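Local coordinates for putative hydrolase (PDB 3D6L), which probably hydrolyses long-chain fatty acyl-CoA thioesters as a hexameric hotdog-fold thioesterase, at residues G27-L30 with S31-L35; E126-K129 with R130-G133. All coordinates share one frame; numbering follows the deposited sequence.

Interaction 1: residues G27-L30 with S31-L35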
ATOM      1  N   GLY A  27      -9.404  11.181   0.895  1.00 13.91           N
ATOM      2  CA  GLY A  27      -8.058  11.355   0.331  1.00 13.72           C
ATOM      3  C   GLY A  27      -7.726  10.435  -0.844  1.00 13.65           C
ATOM      4  O   GLY A  27      -6.992  10.831  -1.763  1.00 13.82           O
ATOM      5  N   TRP A  28      -8.245   9.207  -0.806  1.00 13.29           N
ATOM      6  CA  TRP A  28      -8.168   8.302  -1.949  1.00 13.01           C
ATOM      7  C   TRP A  28      -8.938   8.888  -3.137  1.00 12.99           C
ATOM      8  O   TRP A  28      -8.452   8.838  -4.264  1.00 12.80           O
ATOM      9  CB  TRP A  28      -8.695   6.910  -1.583  1.00 12.80           C
ATOM     10  CG  TRP A  28      -8.693   5.912  -2.721  1.00 12.83           C
ATOM     11  CD1 TRP A  28      -7.671   5.074  -3.074  1.00 12.74           C
ATOM     12  CD2 TRP A  28      -9.769   5.644  -3.643  1.00 12.45           C
ATOM     13  NE1 TRP A  28      -8.039   4.305  -4.160  1.00 12.65           N
ATOM     14  CE2 TRP A  28      -9.319   4.632  -4.527  1.00 12.73           C
ATOM     15  CE3 TRP A  28     -11.060   6.162  -3.812  1.00 11.72           C
ATOM     16  CZ2 TRP A  28     -10.118   4.130  -5.566  1.00 12.46           C
ATOM     17  CZ3 TRP A  28     -11.854   5.666  -4.841  1.00 12.32           C
ATOM     18  CH2 TRP A  28     -11.377   4.658  -5.708  1.00 12.45           C
ATOM     19  N   ILE A  29     -10.124   9.452  -2.887  1.00 13.05           N
ATOM     20  CA  ILE A  29     -10.913  10.055  -3.977  1.00 13.20           C
ATOM     21  C   ILE A  29     -10.173  11.233  -4.585  1.00 13.24           C
ATOM     22  O   ILE A  29     -10.039  11.341  -5.808  1.00 13.49           O
ATOM     23  CB  ILE A  29     -12.317  10.539  -3.540  1.00 13.19           C
ATOM     24  CG1 ILE A  29     -13.070   9.450  -2.774  1.00 13.26           C
ATOM     25  CG2 ILE A  29     -13.119  10.939  -4.767  1.00 13.31           C
ATOM     26  CD1 ILE A  29     -14.354   9.944  -2.127  1.00 13.11           C
ATOM     27  N   LEU A  30      -9.695  12.115  -3.718  1.00 13.40           N
ATOM     28  CA  LEU A  30      -8.919  13.278  -4.127  1.00 13.48           C
ATOM     29  C   LEU A  30      -7.682  12.927  -4.953  1.00 13.41           C
ATOM     30  O   LEU A  30      -7.258  13.717  -5.793  1.00 13.59           O
ATOM     31  CB  LEU A  30      -8.537  14.091  -2.888  1.00 13.70           C
ATOM     32  CG  LEU A  30      -9.307  15.389  -2.622  1.00 14.06           C
ATOM     33  CD1 LEU A  30     -10.696  15.379  -3.219  1.00 15.44           C
ATOM     34  CD2 LEU A  30      -9.392  15.643  -1.139  1.00 14.75           C
ATOM     35  N   SER A  31      -7.105  11.750  -4.698  1.00 13.39           N
ATOM     36  CA  SER A  31      -5.985  11.219  -5.490  1.00 13.09           C
ATOM     37  C   SER A  31      -6.444  10.930  -6.911  1.00 13.24           C
ATOM     38  O   SER A  31      -5.778  11.323  -7.882  1.00 12.98           O
ATOM     39  CB  SER A  31      -5.425   9.935  -4.869  1.00 12.88           C
ATOM     40  OG  SER A  31      -5.033  10.139  -3.523  1.00 12.43           O
ATOM     41  N   GLN A  32      -7.584  10.242  -7.022  1.00 13.09           N
ATOM     42  CA  GLN A  32      -8.213   9.974  -8.311  1.00 13.42           C
ATOM     43  C   GLN A  32      -8.520  11.262  -9.074  1.00 13.38           C
ATOM     44  O   GLN A  32      -8.317  11.337 -10.293  1.00 13.04           O
ATOM     45  CB  GLN A  32      -9.498   9.159  -8.135  1.00 13.47           C
ATOM     46  CG  GLN A  32      -9.389   7.947  -7.202  1.00 15.09           C
ATOM     47  CD  GLN A  32      -8.083   7.141  -7.345  1.00 16.88           C
ATOM     48  OE1 GLN A  32      -7.664   6.776  -8.453  1.00 15.84           O
ATOM     49  NE2 GLN A  32      -7.445   6.854  -6.202  1.00 16.96           N
ATOM     50  N   ILE A  33      -8.998  12.274  -8.348  1.00 13.67           N
ATOM     51  CA  ILE A  33      -9.341  13.572  -8.943  1.00 13.58           C
ATOM     52  C   ILE A  33      -8.094  14.254  -9.489  1.00 13.98           C
ATOM     53  O   ILE A  33      -8.078  14.701 -10.641  1.00 14.05           O
ATOM     54  CB  ILE A  33     -10.087  14.476  -7.937  1.00 13.49           C
ATOM     55  CG1 ILE A  33     -11.500  13.920  -7.702  1.00 13.27           C
ATOM     56  CG2 ILE A  33     -10.132  15.924  -8.420  1.00 12.57           C
ATOM     57  CD1 ILE A  33     -12.211  14.463  -6.474  1.00 12.36           C
ATOM     58  N   ASP A  34      -7.046  14.305  -8.670  1.00 14.23           N
ATOM     59  CA  ASP A  34      -5.797  14.929  -9.065  1.00 14.65           C
ATOM     60  C   ASP A  34      -5.223  14.264 -10.315  1.00 14.66           C
ATOM     61  O   ASP A  34      -4.821  14.947 -11.260  1.00 15.05           O
ATOM     62  CB  ASP A  34      -4.791  14.906  -7.910  1.00 15.06           C
ATOM     63  CG  ASP A  34      -3.632  15.873  -8.126  1.00 16.75           C
ATOM     64  OD1 ASP A  34      -3.690  16.690  -9.071  1.00 18.91           O
ATOM     65  OD2 ASP A  34      -2.654  15.830  -7.353  1.00 19.36           O
ATOM     66  N   LEU A  35      -5.222  12.935 -10.338  1.00 14.66           N
ATOM     67  CA  LEU A  35      -4.717  12.181 -11.491  1.00 14.57           C
ATOM     68  C   LEU A  35      -5.576  12.308 -12.759  1.00 14.79           C
ATOM     69  O   LEU A  35      -5.033  12.444 -13.865  1.00 14.90           O
ATOM     70  CB  LEU A  35      -4.527  10.710 -11.124  1.00 14.20           C
ATOM     71  CG  LEU A  35      -3.362  10.370 -10.193  1.00 14.15           C
ATOM     72  CD1 LEU A  35      -3.432   8.896  -9.785  1.00 13.50           C
ATOM     73  CD2 LEU A  35      -1.999  10.714 -10.816  1.00 12.43           C
TER
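L30 and I33 touch through their CD1 atoms, 3.7 Å apart, along one side of the hotdog helix 26-42, the long helix wrapped by the curved antiparallel sheet. On this sheet-facing side I33 meets T106, A108 and V110 of strand 100-115, while L30 packs on V57 and also on M54 of a second subunit. S31 turns its hydroxyl back along the helix: with OG anti to the carbonyl carbon (chi1 -56°), it donates to G27 O at 2.7 Å. The same oxygen takes the S31 backbone N, so two donors from one residue grip it. Q32 folds back in a similar way, and its bent chain lays the amide over one face of the W28 indole. Q32 CG sits almost exactly above the six-membered ring of W28, 4.0 Å from its centroid, a CH-pi contact. Beyond it the amide, turned 34° from the ring plane, carries NE2 over the indole nearer its nitrogen end. W28 O accepts twice from Q32, from the backbone N at 3.2 Å and from NE2 at 3.0 Å, the two donors arriving from opposite faces of the carbonyl plane.

Interaction 2: residues E126-K129 with R130-G133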
ATOM      1  N   GLU A 126      -0.494  27.516 -29.009  1.00 30.31           N
ATOM      2  CA  GLU A 126      -1.765  28.055 -29.509  1.00 31.15           C
ATOM      3  C   GLU A 126      -2.571  27.037 -30.339  1.00 30.46           C
ATOM      4  O   GLU A 126      -3.802  27.112 -30.401  1.00 30.25           O
ATOM      5  CB  GLU A 126      -1.569  29.405 -30.254  1.00 31.15           C
ATOM      6  CG  GLU A 126      -0.138  29.670 -30.796  1.00 32.66           C
ATOM      7  CD  GLU A 126      -0.024  30.902 -31.715  1.00 33.30           C
ATOM      8  OE1 GLU A 126      -0.077  32.051 -31.201  1.00 36.25           O
ATOM      9  OE2 GLU A 126       0.145  30.720 -32.954  1.00 35.13           O
ATOM     10  N   GLU A 127      -1.871  26.077 -30.945  1.00 30.19           N
ATOM     11  CA  GLU A 127      -2.511  25.017 -31.721  1.00 30.08           C
ATOM     12  C   GLU A 127      -3.385  24.098 -30.867  1.00 29.42           C
ATOM     13  O   GLU A 127      -4.509  23.783 -31.244  1.00 29.21           O
ATOM     14  CB  GLU A 127      -1.476  24.186 -32.471  1.00 30.07           C
ATOM     15  CG  GLU A 127      -2.094  23.059 -33.307  1.00 30.72           C
ATOM     16  CD  GLU A 127      -1.056  22.235 -34.040  1.00 31.47           C
ATOM     17  OE1 GLU A 127      -0.207  22.837 -34.741  1.00 34.37           O
ATOM     18  OE2 GLU A 127      -1.094  20.986 -33.930  1.00 32.44           O
ATOM     19  N   LEU A 128      -2.855  23.662 -29.727  1.00 29.07           N
ATOM     20  CA  LEU A 128      -3.585  22.785 -28.820  1.00 28.79           C
ATOM     21  C   LEU A 128      -4.751  23.524 -28.181  1.00 29.05           C
ATOM     22  O   LEU A 128      -5.803  22.932 -27.928  1.00 28.88           O
ATOM     23  CB  LEU A 128      -2.661  22.213 -27.749  1.00 28.64           C
ATOM     24  CG  LEU A 128      -1.530  21.285 -28.201  1.00 28.18           C
ATOM     25  CD1 LEU A 128      -0.680  20.910 -27.003  1.00 28.17           C
ATOM     26  CD2 LEU A 128      -2.041  20.039 -28.915  1.00 27.84           C
ATOM     27  N   LYS A 129      -4.558  24.817 -27.928  1.00 29.38           N
ATOM     28  CA  LYS A 129      -5.642  25.686 -27.480  1.00 29.71           C
ATOM     29  C   LYS A 129      -6.736  25.766 -28.536  1.00 30.27           C
ATOM     30  O   LYS A 129      -7.914  25.679 -28.195  1.00 30.71           O
ATOM     31  CB  LYS A 129      -5.137  27.090 -27.151  1.00 29.51           C
ATOM     32  CG  LYS A 129      -4.271  27.176 -25.917  1.00 28.75           C
ATOM     33  CD  LYS A 129      -4.184  28.612 -25.455  1.00 28.94           C
ATOM     34  CE  LYS A 129      -2.892  28.884 -24.711  1.00 29.23           C
ATOM     35  NZ  LYS A 129      -2.746  30.334 -24.417  1.00 29.06           N
ATOM     36  N   ARG A 130      -6.345  25.920 -29.806  1.00 30.63           N
ATOM     37  CA  ARG A 130      -7.301  25.999 -30.920  1.00 30.80           C
ATOM     38  C   ARG A 130      -8.139  24.731 -31.076  1.00 31.45           C
ATOM     39  O   ARG A 130      -9.351  24.815 -31.257  1.00 31.68           O
ATOM     40  CB  ARG A 130      -6.607  26.334 -32.246  1.00 30.89           C
ATOM     41  CG  ARG A 130      -6.378  27.828 -32.487  1.00 30.94           C
ATOM     42  CD  ARG A 130      -6.036  28.141 -33.954  1.00 29.79           C
ATOM     43  NE  ARG A 130      -4.891  27.367 -34.440  1.00 28.39           N
ATOM     44  CZ  ARG A 130      -3.611  27.706 -34.286  1.00 27.30           C
ATOM     45  NH1 ARG A 130      -3.278  28.824 -33.654  1.00 26.11           N
ATOM     46  NH2 ARG A 130      -2.657  26.916 -34.767  1.00 26.76           N
ATOM     47  N   ILE A 131      -7.499  23.562 -30.997  1.00 32.04           N
ATOM     48  CA  ILE A 131      -8.221  22.293 -31.159  1.00 32.81           C
ATOM     49  C   ILE A 131      -9.047  21.891 -29.933  1.00 33.13           C
ATOM     50  O   ILE A 131      -9.762  20.884 -29.967  1.00 33.16           O
ATOM     51  CB  ILE A 131      -7.310  21.109 -31.621  1.00 32.82           C
ATOM     52  CG1 ILE A 131      -6.166  20.856 -30.643  1.00 33.00           C
ATOM     53  CG2 ILE A 131      -6.781  21.359 -33.024  1.00 32.96           C
ATOM     54  CD1 ILE A 131      -5.374  19.596 -30.945  1.00 32.95           C
ATOM     55  N   HIS A 132      -8.942  22.678 -28.861  1.00 33.72           N
ATOM     56  CA  HIS A 132      -9.719  22.451 -27.637  1.00 34.16           C
ATOM     57  C   HIS A 132     -10.730  23.575 -27.355  1.00 34.28           C
ATOM     58  O   HIS A 132     -11.323  23.640 -26.274  1.00 34.45           O
ATOM     59  CB  HIS A 132      -8.788  22.215 -26.437  1.00 34.14           C
ATOM     60  CG  HIS A 132      -8.131  20.869 -26.441  1.00 34.97           C
ATOM     61  ND1 HIS A 132      -6.815  20.680 -26.808  1.00 35.67           N
ATOM     62  CD2 HIS A 132      -8.617  19.639 -26.140  1.00 35.48           C
ATOM     63  CE1 HIS A 132      -6.516  19.395 -26.731  1.00 35.55           C
ATOM     64  NE2 HIS A 132      -7.591  18.742 -26.324  1.00 35.97           N
ATOM     65  N   GLY A 133     -10.930  24.453 -28.332  1.00 34.33           N
ATOM     66  CA  GLY A 133     -11.923  25.509 -28.214  1.00 34.59           C
ATOM     67  C   GLY A 133     -11.448  26.760 -27.502  1.00 34.80           C
ATOM     68  O   GLY A 133     -12.262  27.544 -27.018  1.00 35.06           O
TER
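A bend at chi3 (-55°) folds the R130 side chain back along the helix toward E126 and E127, while chi1 of H132 (-74°) sets CG anti to the carbonyl carbon and swings the imidazole back to L128 O. The guanidinium lies across the first turn of helix 126-130, with E126 O and the CA of E127 beneath one of its faces. E126 runs alongside R130 in the same direction, and its OE2 approaches the guanidinium edge in plane, forming a long salt bridge of 4.0 Å to NH1; the carboxylate itself stands nearly perpendicular to the guanidinium. On another side of the helix, CD1 of I131 rests 3.9 Å from CD2 of L128, the leucine in turn packing on L44. H132 ND1 donates to L128 O at 2.7 Å, with the oxygen close to the ring plane, and the histidine side chain also packs on E43. The helix finishes in a Schellman motif: F134 N turns back to K129 O, G133 N makes a weak bond to R130 O, and G133 supplies the positive phi (85°). H132 N also donates to K129 O. For the histidine, the bond to L128 O is consistent with a proton on ND1, and gives a carbonyl near the helix end a side-chain donor. The Glu-Arg attraction, by contrast, is probably modest, because the pair is long and lies on the exposed surface.

In the fold
Interaction 1 comes first along the chain, in helix 26-42, and interaction 2 comes near the end of the modelled chain, on helix 126-130 and the loop after it; four strands of the sheet, from 48-58 to 100-115, lie between them. Their centres are about 27 Å apart and their nearest atoms about 14 Å, so the two do not touch. Residues 27-35 sit in the buried middle of the hotdog fold, 7 Å from the chain centre, against the sheet and against neighbouring subunits. Residues 126-133 lie about 21 Å from that centre, at the surface, where no other chain of the hexamer reaches them. One contact thus belongs to the core and subunit interfaces, the other to a peripheral C-terminal helix.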